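Local coordinates for 389aa long hypothetical nucleolar protein (Pyrococcus horikoshii, PDB 5ZVE) that methylates the C5 position of cytosine 72 in several tRNAs, using S-adenosyl-L-methionine as the methyl donor, at residues A[139-144]-A[155-160]. Numbering follows the deposited sequence.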
loop_
_atom_site.group_PDB
_atom_site.type_symbol
_atom_site.label_atom_id
_atom_site.label_comp_id
_atom_site.label_asym_id
_atom_site.label_seq_id
_atom_site.Cartn_x
_atom_site.Cartn_y
_atom_site.Cartn_z
ATOM N N ILE A 139 5.919 3.893 28.171
ATOM C CA ILE A 139 6.263 4.723 29.322
ATOM C C ILE A 139 6.069 6.194 28.958
ATOM O O ILE A 139 6.610 6.678 27.960
ATOM C CB ILE A 139 7.726 4.489 29.809
ATOM C CG1 ILE A 139 7.855 3.186 30.606
ATOM C CG2 ILE A 139 8.174 5.616 30.723
ATOM C CD1 ILE A 139 7.774 1.909 29.802
ATOM N N ALA A 140 5.279 6.895 29.763
ATOM C CA ALA A 140 4.994 8.305 29.528
ATOM C C ALA A 140 6.250 9.151 29.700
ATOM O O ALA A 140 6.980 9.002 30.676
ATOM C CB ALA A 140 3.897 8.790 30.462
ATOM N N ARG A 141 6.508 10.019 28.728
ATOM C CA ARG A 141 7.621 10.953 28.799
ATOM C C ARG A 141 7.119 12.378 29.001
ATOM O O ARG A 141 7.892 13.333 28.976
ATOM C CB ARG A 141 8.480 10.849 27.537
ATOM C CG ARG A 141 9.140 9.487 27.380
ATOM C CD ARG A 141 9.900 9.108 28.646
ATOM N NE ARG A 141 10.535 7.800 28.534
ATOM C CZ ARG A 141 11.022 7.114 29.565
ATOM N NH1 ARG A 141 10.945 7.613 30.790
ATOM N NH2 ARG A 141 11.583 5.925 29.372
ATOM N N MET A 142 5.811 12.503 29.190
ATOM C CA MET A 142 5.185 13.768 29.551
ATOM C C MET A 142 4.181 13.538 30.661
ATOM O O MET A 142 3.616 12.453 30.778
ATOM C CB MET A 142 4.476 14.409 28.353
ATOM C CG MET A 142 5.366 14.762 27.184
ATOM S SD MET A 142 4.393 15.485 25.848
ATOM C CE MET A 142 5.667 16.072 24.738
ATOM N N ASP A 143 3.957 14.561 31.474
ATOM C CA ASP A 143 2.871 14.523 32.439
ATOM C C ASP A 143 1.562 14.666 31.673
ATOM O O ASP A 143 1.577 15.015 30.492
ATOM C CB ASP A 143 3.018 15.632 33.478
ATOM C CG ASP A 143 4.308 15.522 34.266
ATOM O OD1 ASP A 143 4.702 14.385 34.604
ATOM O OD2 ASP A 143 4.924 16.571 34.555
ATOM N N TYR A 144 0.442 14.386 32.332
ATOM C CA TYR A 144 -0.867 14.547 31.705
ATOM C C TYR A 144 -1.028 15.914 31.048
ATOM O O TYR A 144 -1.441 16.009 29.892
ATOM C CB TYR A 144 -1.995 14.344 32.713
ATOM C CG TYR A 144 -3.320 14.825 32.168
ATOM C CD1 TYR A 144 -4.027 14.065 31.245
ATOM C CD2 TYR A 144 -3.848 16.051 32.551
ATOM C CE1 TYR A 144 -5.227 14.505 30.733
ATOM C CE2 TYR A 144 -5.048 16.501 32.036
ATOM C CZ TYR A 144 -5.733 15.724 31.128
ATOM O OH TYR A 144 -6.936 16.166 30.617
ATOM N N ALA A 155 5.462 11.799 23.661
ATOM C CA ALA A 155 4.465 11.686 24.718
ATOM C C ALA A 155 4.550 10.336 25.425
ATOM O O ALA A 155 4.562 10.266 26.655
ATOM C CB ALA A 155 3.067 11.907 24.153
ATOM N N VAL A 156 4.587 9.263 24.650
ATOM C CA VAL A 156 4.772 7.936 25.218
ATOM C C VAL A 156 5.843 7.191 24.443
ATOM O O VAL A 156 5.749 7.034 23.228
ATOM C CB VAL A 156 3.473 7.105 25.206
ATOM C CG1 VAL A 156 3.717 5.732 25.816
ATOM C CG2 VAL A 156 2.359 7.829 25.949
ATOM N N GLU A 157 6.868 6.734 25.153
ATOM C CA GLU A 157 7.828 5.821 24.563
ATOM C C GLU A 157 7.202 4.440 24.543
ATOM O O GLU A 157 6.978 3.838 25.594
ATOM C CB GLU A 157 9.145 5.823 25.348
ATOM C CG GLU A 157 10.185 4.851 24.826
ATOM C CD GLU A 157 11.435 4.825 25.688
ATOM O OE1 GLU A 157 11.536 5.645 26.625
ATOM O OE2 GLU A 157 12.323 3.994 25.422
ATOM N N VAL A 158 6.901 3.949 23.344
ATOM C CA VAL A 158 6.205 2.678 23.197
ATOM C C VAL A 158 7.220 1.537 23.231
ATOM O O VAL A 158 7.928 1.284 22.260
ATOM C CB VAL A 158 5.375 2.633 21.891
ATOM C CG1 VAL A 158 4.625 1.319 21.767
ATOM C CG2 VAL A 158 4.393 3.791 21.858
ATOM N N THR A 159 7.283 0.864 24.373
ATOM C CA THR A 159 8.228 -0.213 24.608
ATOM C C THR A 159 7.593 -1.569 24.350
ATOM O O THR A 159 8.283 -2.581 24.257
ATOM C CB THR A 159 8.752 -0.174 26.045
ATOM O OG1 THR A 159 7.638 -0.231 26.946
ATOM C CG2 THR A 159 9.525 1.109 26.290
ATOM N N LEU A 160 6.269 -1.589 24.267
ATOM C CA LEU A 160 5.559 -2.816 23.942
ATOM C C LEU A 160 4.419 -2.543 22.974
ATOM O O LEU A 160 3.251 -2.519 23.366
ATOM C CB LEU A 160 5.024 -3.484 25.210
ATOM C CG LEU A 160 4.541 -4.923 25.012
ATOM C CD1 LEU A 160 5.717 -5.850 24.705
ATOM C CD2 LEU A 160 3.780 -5.390 26.240
#
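Arg-141 takes hold of Glu-157 side-on, turning NE and NH2 toward a single carboxylate oxygen. Both nitrogens hydrogen-bond it within a salt bridge: NH2, 2.8 Å from Glu-157 OE1, comes on the syn side but out of the carboxylate plane. NE, 3.0 Å from the same OE1, meets it nearly along its C-O axis. The oxygen stays close to the guanidinium plane, though the two planes are 41° apart. The glutamate reaches this spot as an extended chain, CG anti to the backbone N (chi1 178°), whereas the arginine bends at chi2 (-52°) and folds back over Ile-139, the last but one residue of strand 134-140. There Ile-139 CG2 sits 3.3 Å above the centre of the guanidinium plane, so a branched aliphatic residue suits the place by supporting a flat cation. A methionine in place of Arg-141 would probably leave Glu-157 OE1 without the two donors this arginine supplies. The other branch of Ile-139 runs on to Thr-159, CD1 approaching OG1 at 3.6 Å.

In the backbone, Ile-139 and Glu-157 form an antiparallel hydrogen-bonded pair, and Arg-141 N still bonds Ala-155 O past the strand end. Met-142 lays SD 4.2 Å from Ala-155 CB.

Ala-140 and Val-156, an antiparallel non-hydrogen-bonded pair, point to the opposite, buried face, which suits a small and a beta-branched apolar residue; the partly exposed face takes the charged pair. Val-156 packs on strand 124-128, helix 144-147 brings Met-147 against Ala-140, Met-142 and Ala-155, and Leu-107 faces a classic bulge at Ala-155 and Val-156, all within the PUA domain.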